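Long-range contacts in homocitrate synthase (Sulfolobus acidocaldarius, PDB 6KTQ), which catalyses the aldol-type condensation of 2-oxoglutarate with acetyl-CoA to give homocitrate, the first step of lysine biosynthesis by the alpha-aminoadipate pathway: residues A[104-109]-A[124-129]; A[203-208]-A[235-240]; A[315-320]-A[347-352]. All blocks are in the same frame, centred on the assembly; numbering follows the deposited sequence.

Interaction 1 of 3, residues A[104-109]-A[124-129]; sequences AHSRAV and IAIFYG. With COA (coenzyme A), chain E.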
loop_
_atom_site.group_PDB
_atom_site.type_symbol
_atom_site.label_atom_id
_atom_site.label_comp_id
_atom_site.label_asym_id
_atom_site.label_seq_id
_atom_site.Cartn_x
_atom_site.Cartn_y
_atom_site.Cartn_z
ATOM N N ALA A 104 -18.944 23.833 -9.508
ATOM C CA ALA A 104 -19.495 25.008 -8.844
ATOM C C ALA A 104 -19.640 24.720 -7.359
ATOM O O ALA A 104 -20.108 23.643 -6.939
ATOM C CB ALA A 104 -20.845 25.378 -9.437
ATOM N N HIS A 105 -19.266 25.708 -6.564
ATOM C CA HIS A 105 -19.310 25.596 -5.133
ATOM C C HIS A 105 -20.709 25.965 -4.650
ATOM O O HIS A 105 -21.432 26.730 -5.322
ATOM C CB HIS A 105 -18.260 26.551 -4.557
ATOM C CG HIS A 105 -17.428 25.967 -3.459
ATOM N ND1 HIS A 105 -17.062 26.689 -2.346
ATOM C CD2 HIS A 105 -16.873 24.746 -3.312
ATOM C CE1 HIS A 105 -16.330 25.934 -1.552
ATOM N NE2 HIS A 105 -16.204 24.744 -2.113
ATOM N N SER A 106 -21.083 25.463 -3.472
ATOM C CA SER A 106 -22.410 25.694 -2.914
ATOM C C SER A 106 -22.457 25.505 -1.398
ATOM O O SER A 106 -21.872 24.564 -0.863
ATOM C CB SER A 106 -23.384 24.713 -3.563
ATOM O OG SER A 106 -24.727 24.964 -3.215
ATOM N N ARG A 107 -23.156 26.399 -0.691
ATOM C CA ARG A 107 -23.499 26.135 0.695
ATOM C C ARG A 107 -24.554 25.052 0.697
ATOM O O ARG A 107 -25.097 24.690 -0.352
ATOM C CB ARG A 107 -24.031 27.391 1.402
ATOM C CG ARG A 107 -22.931 28.391 1.700
ATOM C CD ARG A 107 -23.497 29.617 2.378
ATOM N NE ARG A 107 -24.441 30.260 1.483
ATOM C CZ ARG A 107 -25.247 31.248 1.838
ATOM N NH1 ARG A 107 -25.231 31.734 3.085
ATOM N NH2 ARG A 107 -26.059 31.759 0.926
ATOM N N ALA A 108 -24.838 24.526 1.869
ATOM C CA ALA A 108 -25.956 23.622 2.024
ATOM C C ALA A 108 -27.206 24.479 2.180
ATOM O O ALA A 108 -27.782 24.548 3.243
ATOM C CB ALA A 108 -25.754 22.724 3.226
ATOM N N VAL A 109 -27.606 25.149 1.109
ATOM C CA VAL A 109 -28.824 25.951 1.118
ATOM C C VAL A 109 -29.417 25.829 -0.274
ATOM O O VAL A 109 -28.691 25.895 -1.270
ATOM C CB VAL A 109 -28.624 27.448 1.532
ATOM C CG1 VAL A 109 -27.685 27.600 2.717
ATOM C CG2 VAL A 109 -28.138 28.308 0.386
ATOM N N ILE A 124 -21.534 19.884 -8.577
ATOM C CA ILE A 124 -21.854 20.840 -7.518
ATOM C C ILE A 124 -21.163 20.352 -6.255
ATOM O O ILE A 124 -21.337 19.214 -5.859
ATOM C CB ILE A 124 -23.391 20.988 -7.311
ATOM C CG1 ILE A 124 -24.027 21.696 -8.529
ATOM C CG2 ILE A 124 -23.703 21.746 -6.030
ATOM C CD1 ILE A 124 -25.548 21.786 -8.509
ATOM N N ALA A 125 -20.338 21.208 -5.653
ATOM C CA ALA A 125 -19.613 20.883 -4.422
ATOM C C ALA A 125 -20.245 21.573 -3.253
ATOM O O ALA A 125 -20.099 22.791 -3.088
ATOM C CB ALA A 125 -18.152 21.294 -4.532
ATOM N N ILE A 126 -20.962 20.805 -2.442
ATOM C CA ILE A 126 -21.611 21.346 -1.262
ATOM C C ILE A 126 -20.677 21.177 -0.100
ATOM O O ILE A 126 -20.188 20.069 0.152
ATOM C CB ILE A 126 -22.940 20.639 -0.942
ATOM C CG1 ILE A 126 -23.958 20.869 -2.070
ATOM C CG2 ILE A 126 -23.481 21.155 0.372
ATOM C CD1 ILE A 126 -25.187 19.986 -1.974
ATOM N N PHE A 127 -20.430 22.274 0.600
ATOM C CA PHE A 127 -19.556 22.256 1.763
ATOM C C PHE A 127 -20.316 22.443 3.056
ATOM O O PHE A 127 -21.348 23.094 3.080
ATOM C CB PHE A 127 -18.426 23.303 1.623
ATOM C CG PHE A 127 -18.900 24.722 1.457
ATOM C CD1 PHE A 127 -19.150 25.245 0.185
ATOM C CD2 PHE A 127 -19.038 25.548 2.564
ATOM C CE1 PHE A 127 -19.567 26.556 0.031
ATOM C CE2 PHE A 127 -19.446 26.858 2.425
ATOM C CZ PHE A 127 -19.719 27.363 1.167
ATOM N N TYR A 128 -19.815 21.839 4.129
ATOM C CA TYR A 128 -20.338 22.079 5.466
ATOM C C TYR A 128 -19.252 21.757 6.459
ATOM O O TYR A 128 -18.460 20.837 6.254
ATOM C CB TYR A 128 -21.581 21.203 5.736
ATOM C CG TYR A 128 -22.590 21.769 6.716
ATOM C CD1 TYR A 128 -23.630 22.598 6.282
ATOM C CD2 TYR A 128 -22.539 21.443 8.069
ATOM C CE1 TYR A 128 -24.570 23.110 7.192
ATOM C CE2 TYR A 128 -23.465 21.949 8.980
ATOM C CZ TYR A 128 -24.473 22.772 8.540
ATOM O OH TYR A 128 -25.367 23.272 9.453
ATOM N N GLY A 129 -19.260 22.489 7.563
ATOM C CA GLY A 129 -18.239 22.381 8.582
ATOM C C GLY A 129 -18.661 21.306 9.550
ATOM O O GLY A 129 -19.702 21.427 10.165
HETATM N N1A COA E . -24.222 25.830 4.589
HETATM C C2A COA E . -25.256 26.619 4.992
HETATM N N3A COA E . -25.084 27.822 5.616
HETATM C C4A COA E . -23.852 28.287 5.899
HETATM C C5A COA E . -22.689 27.495 5.491
HETATM C C6A COA E . -22.944 26.206 4.817
HETATM N N6A COA E . -21.898 25.448 4.435
HETATM N N7A COA E . -21.599 28.189 5.871
HETATM C C8A COA E . -22.025 29.332 6.485
HETATM N N9A COA E . -23.363 29.370 6.503
HETATM C C1B COA E . -24.213 30.475 6.971
HETATM C C2B COA E . -23.973 30.943 8.380
HETATM O O2B COA E . -24.599 30.131 9.357
HETATM C C3B COA E . -24.596 32.317 8.281
HETATM O O3B COA E . -26.003 32.300 8.192
HETATM P P3B COA E . -26.847 33.445 8.931
HETATM O O7A COA E . -28.138 32.736 9.116
HETATM O O8A COA E . -26.838 34.570 7.916
HETATM O O9A COA E . -26.114 33.763 10.191
HETATM C C4B COA E . -24.082 32.829 6.961
HETATM O O4B COA E . -23.925 31.633 6.158
HETATM C C5B COA E . -22.872 33.610 7.457
HETATM O O5B COA E . -22.263 34.413 6.536
HETATM P P1A COA E . -22.555 35.917 6.052
HETATM O O1A COA E . -21.344 35.892 5.193
HETATM O O2A COA E . -22.704 36.956 7.131
HETATM O O3A COA E . -23.936 35.686 5.255
HETATM P P2A COA E . -24.489 36.490 4.010
HETATM O O4A COA E . -24.402 37.968 4.291
HETATM O O5A COA E . -25.783 35.835 3.615
HETATM O O6A COA E . -23.496 36.134 2.812
HETATM C CBP COA E . -22.333 34.731 1.227
HETATM C CCP COA E . -23.329 34.771 2.390
HETATM C CDP COA E . -22.092 33.287 0.761
HETATM C CEP COA E . -22.914 35.534 0.056
HETATM C CAP COA E . -21.050 35.412 1.715
HETATM O OAP COA E . -20.580 34.888 2.965
HETATM C C9P COA E . -19.957 35.273 0.707
HETATM O O9P COA E . -20.045 35.879 -0.336
HETATM N N8P COA E . -18.955 34.457 1.046
HETATM C C7P COA E . -17.800 34.193 0.208
HETATM C C6P COA E . -17.726 32.700 -0.146
HETATM C C5P COA E . -17.431 31.894 1.104
HETATM O O5P COA E . -17.634 32.390 2.221
HETATM N N4P COA E . -16.972 30.648 0.921
HETATM C C3P COA E . -16.751 29.772 2.071
HETATM C C2P COA E . -15.960 28.512 1.767
HETATM S S1P COA E . -16.042 27.515 3.287
#
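The F127 ring is covered on both faces: R107 CA sits over one, 4.2 Å from the ring centroid in a CH-pi contact, and C2P of the coenzyme A thiol arm lies over the opposite one. One face of the H105 ring takes the rim of the same phenyl in an offset stack, centroids 4.6 Å apart and planes 23° from each other, while C2P comes to the imidazole edge. The R107 guanidinium has CDP of coenzyme A above its centre on one face, and ribose O4B in plane at its edge, weakly bonded to NH1. A chi1 of 59° puts F127 CG between its own N and carbonyl carbon, which brings the ring across to S106 and H105. Backbone atoms of both segments read the adenine: A108 N donates to N1A (3.1 Å), and N6A donates to F127 O (2.8 Å). H105 NE2 is hydrogen-bonded to the bound 2-oxoglutarate. The strands pair in parallel, A125 N to A104 O at 2.8 Å and F127 N to S106 O at 3.1 Å. This is the beta-alpha-beta unit of strand 101-106, helix 110-118 and strand 123-129 in a TIM barrel, whose C-terminal strand ends carry the coenzyme A and 2-oxoglutarate pockets.

Interaction 2 of 3, residues A[203-208]-A[235-240]; sequences LYPSRT and AVANVL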
loop_
_atom_site.group_PDB
_atom_site.type_symbol
_atom_site.label_atom_id
_atom_site.label_comp_id
_atom_site.label_asym_id
_atom_site.label_seq_id
_atom_site.Cartn_x
_atom_site.Cartn_y
_atom_site.Cartn_z
ATOM N N LEU A 203 -2.766 18.954 9.208
ATOM C CA LEU A 203 -2.453 17.551 8.942
ATOM C C LEU A 203 -0.942 17.319 9.032
ATOM O O LEU A 203 -0.155 18.162 8.582
ATOM C CB LEU A 203 -2.904 17.196 7.537
ATOM C CG LEU A 203 -3.968 16.150 7.239
ATOM C CD1 LEU A 203 -4.777 15.574 8.396
ATOM C CD2 LEU A 203 -4.785 16.562 6.035
ATOM N N TYR A 204 -0.546 16.181 9.609
ATOM C CA TYR A 204 0.843 15.721 9.553
ATOM C C TYR A 204 0.918 14.651 8.476
ATOM O O TYR A 204 0.133 13.700 8.500
ATOM C CB TYR A 204 1.303 15.175 10.918
ATOM C CG TYR A 204 2.781 14.922 10.923
ATOM C CD1 TYR A 204 3.680 15.962 11.134
ATOM C CD2 TYR A 204 3.289 13.650 10.655
ATOM C CE1 TYR A 204 5.057 15.751 11.064
ATOM C CE2 TYR A 204 4.655 13.418 10.603
ATOM C CZ TYR A 204 5.544 14.478 10.826
ATOM O OH TYR A 204 6.917 14.283 10.796
ATOM N N PRO A 205 1.858 14.772 7.532
ATOM C CA PRO A 205 1.873 13.911 6.343
ATOM C C PRO A 205 1.708 12.396 6.572
ATOM O O PRO A 205 0.914 11.773 5.883
ATOM C CB PRO A 205 3.239 14.217 5.725
ATOM C CG PRO A 205 3.395 15.682 6.011
ATOM C CD PRO A 205 2.885 15.830 7.429
ATOM N N SER A 206 2.453 11.807 7.492
ATOM C CA SER A 206 2.326 10.344 7.693
ATOM C C SER A 206 0.907 10.027 8.151
ATOM O O SER A 206 0.331 9.024 7.740
ATOM C CB SER A 206 3.366 9.784 8.672
ATOM O OG SER A 206 3.154 10.279 9.973
ATOM N N ARG A 207 0.321 10.916 8.933
ATOM C CA ARG A 207 -1.048 10.734 9.365
ATOM C C ARG A 207 -2.047 10.933 8.247
ATOM O O ARG A 207 -3.038 10.219 8.187
ATOM C CB ARG A 207 -1.364 11.570 10.588
ATOM C CG ARG A 207 -0.427 11.224 11.703
ATOM C CD ARG A 207 -0.854 11.789 13.028
ATOM N NE ARG A 207 -0.078 11.191 14.110
ATOM C CZ ARG A 207 0.034 11.702 15.335
ATOM N NH1 ARG A 207 -0.593 12.828 15.667
ATOM N NH2 ARG A 207 0.790 11.081 16.235
ATOM N N THR A 208 -1.782 11.866 7.333
ATOM C CA THR A 208 -2.611 12.012 6.145
ATOM C C THR A 208 -2.703 10.698 5.346
ATOM O O THR A 208 -3.775 10.305 4.891
ATOM C CB THR A 208 -2.060 13.138 5.251
ATOM O OG1 THR A 208 -1.966 14.349 6.027
ATOM C CG2 THR A 208 -2.934 13.355 4.062
ATOM N N ALA A 235 1.437 21.757 3.036
ATOM C CA ALA A 235 0.404 21.437 2.053
ATOM C C ALA A 235 0.870 20.443 0.997
ATOM O O ALA A 235 0.166 19.468 0.711
ATOM C CB ALA A 235 -0.127 22.722 1.382
ATOM N N VAL A 236 2.048 20.672 0.398
ATOM C CA VAL A 236 2.536 19.780 -0.664
ATOM C C VAL A 236 2.750 18.357 -0.132
ATOM O O VAL A 236 2.359 17.372 -0.752
ATOM C CB VAL A 236 3.847 20.285 -1.301
ATOM C CG1 VAL A 236 4.398 19.264 -2.299
ATOM C CG2 VAL A 236 3.593 21.622 -1.998
ATOM N N ALA A 237 3.389 18.267 1.011
ATOM C CA ALA A 237 3.683 16.962 1.580
ATOM C C ALA A 237 2.382 16.241 1.934
ATOM O O ALA A 237 2.296 15.033 1.812
ATOM C CB ALA A 237 4.538 17.139 2.806
ATOM N N ASN A 238 1.375 16.991 2.380
ATOM C CA ASN A 238 0.098 16.401 2.717
ATOM C C ASN A 238 -0.668 15.889 1.499
ATOM O O ASN A 238 -1.278 14.775 1.520
ATOM C CB ASN A 238 -0.757 17.369 3.557
ATOM C CG ASN A 238 -0.323 17.445 4.986
ATOM O OD1 ASN A 238 -0.327 18.525 5.604
ATOM N ND2 ASN A 238 -0.027 16.302 5.575
ATOM N N VAL A 239 -0.619 16.619 0.397
ATOM C CA VAL A 239 -1.334 16.142 -0.778
ATOM C C VAL A 239 -0.676 14.888 -1.381
ATOM O O VAL A 239 -1.408 13.971 -1.853
ATOM C CB VAL A 239 -1.614 17.238 -1.848
ATOM C CG1 VAL A 239 -2.308 18.436 -1.218
ATOM C CG2 VAL A 239 -0.383 17.656 -2.603
ATOM N N LEU A 240 0.666 14.815 -1.346
ATOM C CA LEU A 240 1.337 13.630 -1.863
ATOM C C LEU A 240 0.990 12.460 -0.925
ATOM O O LEU A 240 0.685 11.379 -1.379
ATOM C CB LEU A 240 2.846 13.785 -1.966
ATOM C CG LEU A 240 3.512 14.814 -2.900
ATOM C CD1 LEU A 240 4.808 14.249 -3.506
ATOM C CD2 LEU A 240 2.616 15.347 -4.005
#
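The start of helix 205-218 comes up against the first turn of helix 235-244, the backbones drawing nearest at P205 and N238, whose CA atoms are 4.7 Å apart. N238 carries most of the contact. Its CG stands anti to the carbonyl carbon (chi1 -77°), and this swings the amide off its own helix and in among L203, P205 and T208 at the start of helix 205-218. L203 CB packs on the amide carbon, N238 CG, at 3.6 Å, and T208 OG1 lies 3.7 Å from the same N238 CG on a side chain that crosses the asparagine at about a right angle. The amide could sit either way round. The T208 methyl, CG2, meets the backbone instead, 3.3 Å from N238 O. Farther out, the pyrrolidine of P205 sets its CG against A237 CB at 3.7 Å, a small apolar touch toward the surface. Within 203-208, Y204 is the N-cap residue; T208 N bonds to Y204 O at 2.9 Å, and T208 OG1 adds a weak bond to the same oxygen. The two helices are successive members of the layer outside the barrel, with strand 223-228 between them in sequence: L203 and V239 both rest on I226 of that strand. T208 also touches A241 and A242 farther along helix 235-244, while V236, V239 and L240 face helix 266-277, the next helix round.

Interaction 3 of 3, residues A[315-320]-A[347-352]; sequences VHKAGV and VIDKYT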
loop_
_atom_site.group_PDB
_atom_site.type_symbol
_atom_site.label_atom_id
_atom_site.label_comp_id
_atom_site.label_asym_id
_atom_site.label_seq_id
_atom_site.Cartn_x
_atom_site.Cartn_y
_atom_site.Cartn_z
ATOM N N VAL A 315 19.033 28.716 -10.518
ATOM C CA VAL A 315 20.154 29.656 -10.482
ATOM C C VAL A 315 21.116 29.238 -9.366
ATOM O O VAL A 315 20.757 29.184 -8.187
ATOM C CB VAL A 315 19.671 31.093 -10.238
ATOM C CG1 VAL A 315 20.862 32.042 -10.126
ATOM C CG2 VAL A 315 18.699 31.551 -11.325
ATOM N N HIS A 316 22.345 28.949 -9.742
ATOM C CA HIS A 316 23.392 28.597 -8.791
ATOM C C HIS A 316 24.279 29.821 -8.487
ATOM O O HIS A 316 24.454 30.684 -9.333
ATOM C CB HIS A 316 24.217 27.497 -9.409
ATOM C CG HIS A 316 23.388 26.350 -9.901
ATOM N ND1 HIS A 316 22.863 25.410 -9.052
ATOM C CD2 HIS A 316 22.935 26.041 -11.136
ATOM C CE1 HIS A 316 22.166 24.533 -9.751
ATOM N NE2 HIS A 316 22.198 24.892 -11.021
ATOM N N LYS A 317 24.877 29.850 -7.306
ATOM C CA LYS A 317 25.718 30.967 -6.873
ATOM C C LYS A 317 27.108 30.547 -6.362
ATOM O O LYS A 317 28.154 31.051 -6.843
ATOM C CB LYS A 317 24.982 31.756 -5.789
ATOM C CG LYS A 317 25.791 32.919 -5.241
ATOM C CD LYS A 317 24.958 33.850 -4.389
ATOM C CE LYS A 317 25.733 34.315 -3.178
ATOM N NZ LYS A 317 25.085 35.472 -2.532
ATOM N N ALA A 318 27.152 29.671 -5.355
ATOM C CA ALA A 318 28.431 29.358 -4.729
ATOM C C ALA A 318 29.402 28.769 -5.724
ATOM O O ALA A 318 29.041 27.918 -6.556
ATOM C CB ALA A 318 28.271 28.428 -3.533
ATOM N N GLY A 319 30.653 29.213 -5.622
ATOM C CA GLY A 319 31.679 28.784 -6.569
ATOM C C GLY A 319 31.762 27.287 -6.694
ATOM O O GLY A 319 31.861 26.755 -7.805
ATOM N N VAL A 320 31.699 26.609 -5.549
ATOM C CA VAL A 320 31.781 25.162 -5.517
ATOM C C VAL A 320 30.626 24.540 -6.289
ATOM O O VAL A 320 30.805 23.587 -7.017
ATOM C CB VAL A 320 31.853 24.660 -4.054
ATOM C CG1 VAL A 320 31.515 23.178 -3.923
ATOM C CG2 VAL A 320 33.244 24.954 -3.495
ATOM N N VAL A 347 24.937 33.143 -10.890
ATOM C CA VAL A 347 25.231 34.537 -10.573
ATOM C C VAL A 347 26.669 34.620 -10.068
ATOM O O VAL A 347 27.219 33.613 -9.663
ATOM C CB VAL A 347 24.263 35.149 -9.530
ATOM C CG1 VAL A 347 22.882 35.363 -10.129
ATOM C CG2 VAL A 347 24.179 34.310 -8.266
ATOM N N ILE A 348 27.244 35.830 -10.071
ATOM C CA ILE A 348 28.600 36.049 -9.592
ATOM C C ILE A 348 28.624 37.180 -8.581
ATOM O O ILE A 348 28.195 38.287 -8.873
ATOM C CB ILE A 348 29.569 36.335 -10.758
ATOM C CG1 ILE A 348 29.759 35.066 -11.574
ATOM C CG2 ILE A 348 30.929 36.831 -10.246
ATOM C CD1 ILE A 348 30.472 35.306 -12.867
ATOM N N ASP A 349 29.115 36.873 -7.386
ATOM C CA ASP A 349 29.324 37.843 -6.321
ATOM C C ASP A 349 30.490 37.347 -5.479
ATOM O O ASP A 349 31.233 36.489 -5.944
ATOM C CB ASP A 349 28.028 38.086 -5.531
ATOM C CG ASP A 349 27.542 36.874 -4.740
ATOM O OD1 ASP A 349 28.287 35.860 -4.591
ATOM O OD2 ASP A 349 26.377 36.994 -4.235
ATOM N N LYS A 350 30.663 37.828 -4.246
ATOM C CA LYS A 350 31.834 37.424 -3.468
ATOM C C LYS A 350 31.898 35.919 -3.157
ATOM O O LYS A 350 32.924 35.427 -2.655
ATOM C CB LYS A 350 31.932 38.231 -2.171
ATOM C CG LYS A 350 30.842 37.891 -1.167
ATOM C CD LYS A 350 30.729 38.922 -0.065
ATOM C CE LYS A 350 29.647 38.500 0.925
ATOM N NZ LYS A 350 29.457 39.463 2.035
ATOM N N TYR A 351 30.820 35.185 -3.454
ATOM C CA TYR A 351 30.778 33.737 -3.204
ATOM C C TYR A 351 31.309 32.937 -4.377
ATOM O O TYR A 351 31.359 31.723 -4.317
ATOM C CB TYR A 351 29.335 33.285 -2.862
ATOM C CG TYR A 351 29.072 33.390 -1.397
ATOM C CD1 TYR A 351 28.690 34.585 -0.826
ATOM C CD2 TYR A 351 29.278 32.305 -0.568
ATOM C CE1 TYR A 351 28.514 34.710 0.555
ATOM C CE2 TYR A 351 29.081 32.398 0.807
ATOM C CZ TYR A 351 28.714 33.605 1.368
ATOM O OH TYR A 351 28.529 33.718 2.737
ATOM N N THR A 352 31.760 33.599 -5.437
ATOM C CA THR A 352 32.120 32.877 -6.652
ATOM C C THR A 352 33.507 32.263 -6.519
ATOM O O THR A 352 34.199 32.396 -5.483
ATOM C CB THR A 352 32.053 33.781 -7.892
ATOM O OG1 THR A 352 32.036 32.993 -9.076
ATOM C CG2 THR A 352 33.239 34.719 -7.928
HETATM O O HOH W 1 29.423 32.082 -9.073
HETATM O O HOH W 2 28.881 33.981 -6.518
#
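K317 reaches the other segment with both its ends: its ammonium pairs with D349, while its backbone oxygen holds two waters lodged between the chains. Water 1 lies 2.8 Å from K317 O and is also bonded to V347 O and T352 OG1. Water 2 lies 3.0 Å from K317 O and accepts from D349 N. Together they join backbone groups of the two segments that do not meet directly. The lysine chain starts out over V347, K317 CB lying 3.6 Å from V347 CG2, then bends at chi3 (140°) and passes with its CE 3.8 Å from Y351 CB. That route brings K317 NZ to the syn lone pair of D349 OD2, a salt bridge of 2.6 Å. D349 is held from within its own segment as well. With chi1 at 66° its CG sits between N and carbonyl carbon, folding the carboxylate back so that D349 OD1 accepts from Y351 N at 2.9 Å, met 36° out of the carboxylate plane. This Asx turn coincides with a type I beta turn from D349 to T352. Two direct backbone bonds frame the two waters: V347 N to H316 O (3.0 Å), just beyond the parallel pairing of strands 315-316 and 345-346, and G319 N to Y351 O (2.9 Å), at the start of helix 319-327. Beside the short strands, V315 CG1 and V347 CG1 touch, their side chains crossing at about a right angle. The carboxylate is thus gripped by an ammonium on one oxygen and a backbone N-H on the other, which would be expected to favour the ionised form and holds the group in the Asx turn, while the two waters link K317 O to V347 O, T352 OG1 and D349 N.

Along the chain the contacts follow in series, each closing before the next opens. Interactions 1 and 2 belong to the same TIM barrel, their centres about 24 Å apart and nearest atoms about 14 Å. Interaction 1 lies between neighbouring barrel strands and lines the substrate pockets; interaction 2 lies in the outer helical layer, well away from the bound coenzyme. Interaction 3 belongs to the smaller C-terminal region related to the homocitrate synthase post-HMGL domain, its centre about 34 Å from that of interaction 2 and about 51 Å from that of interaction 1. The bound coenzyme A, 2-oxoglutarate and zinc lie in the barrel, while residues 315-320 and 347-352 pack together across the chain's centre from interaction 1.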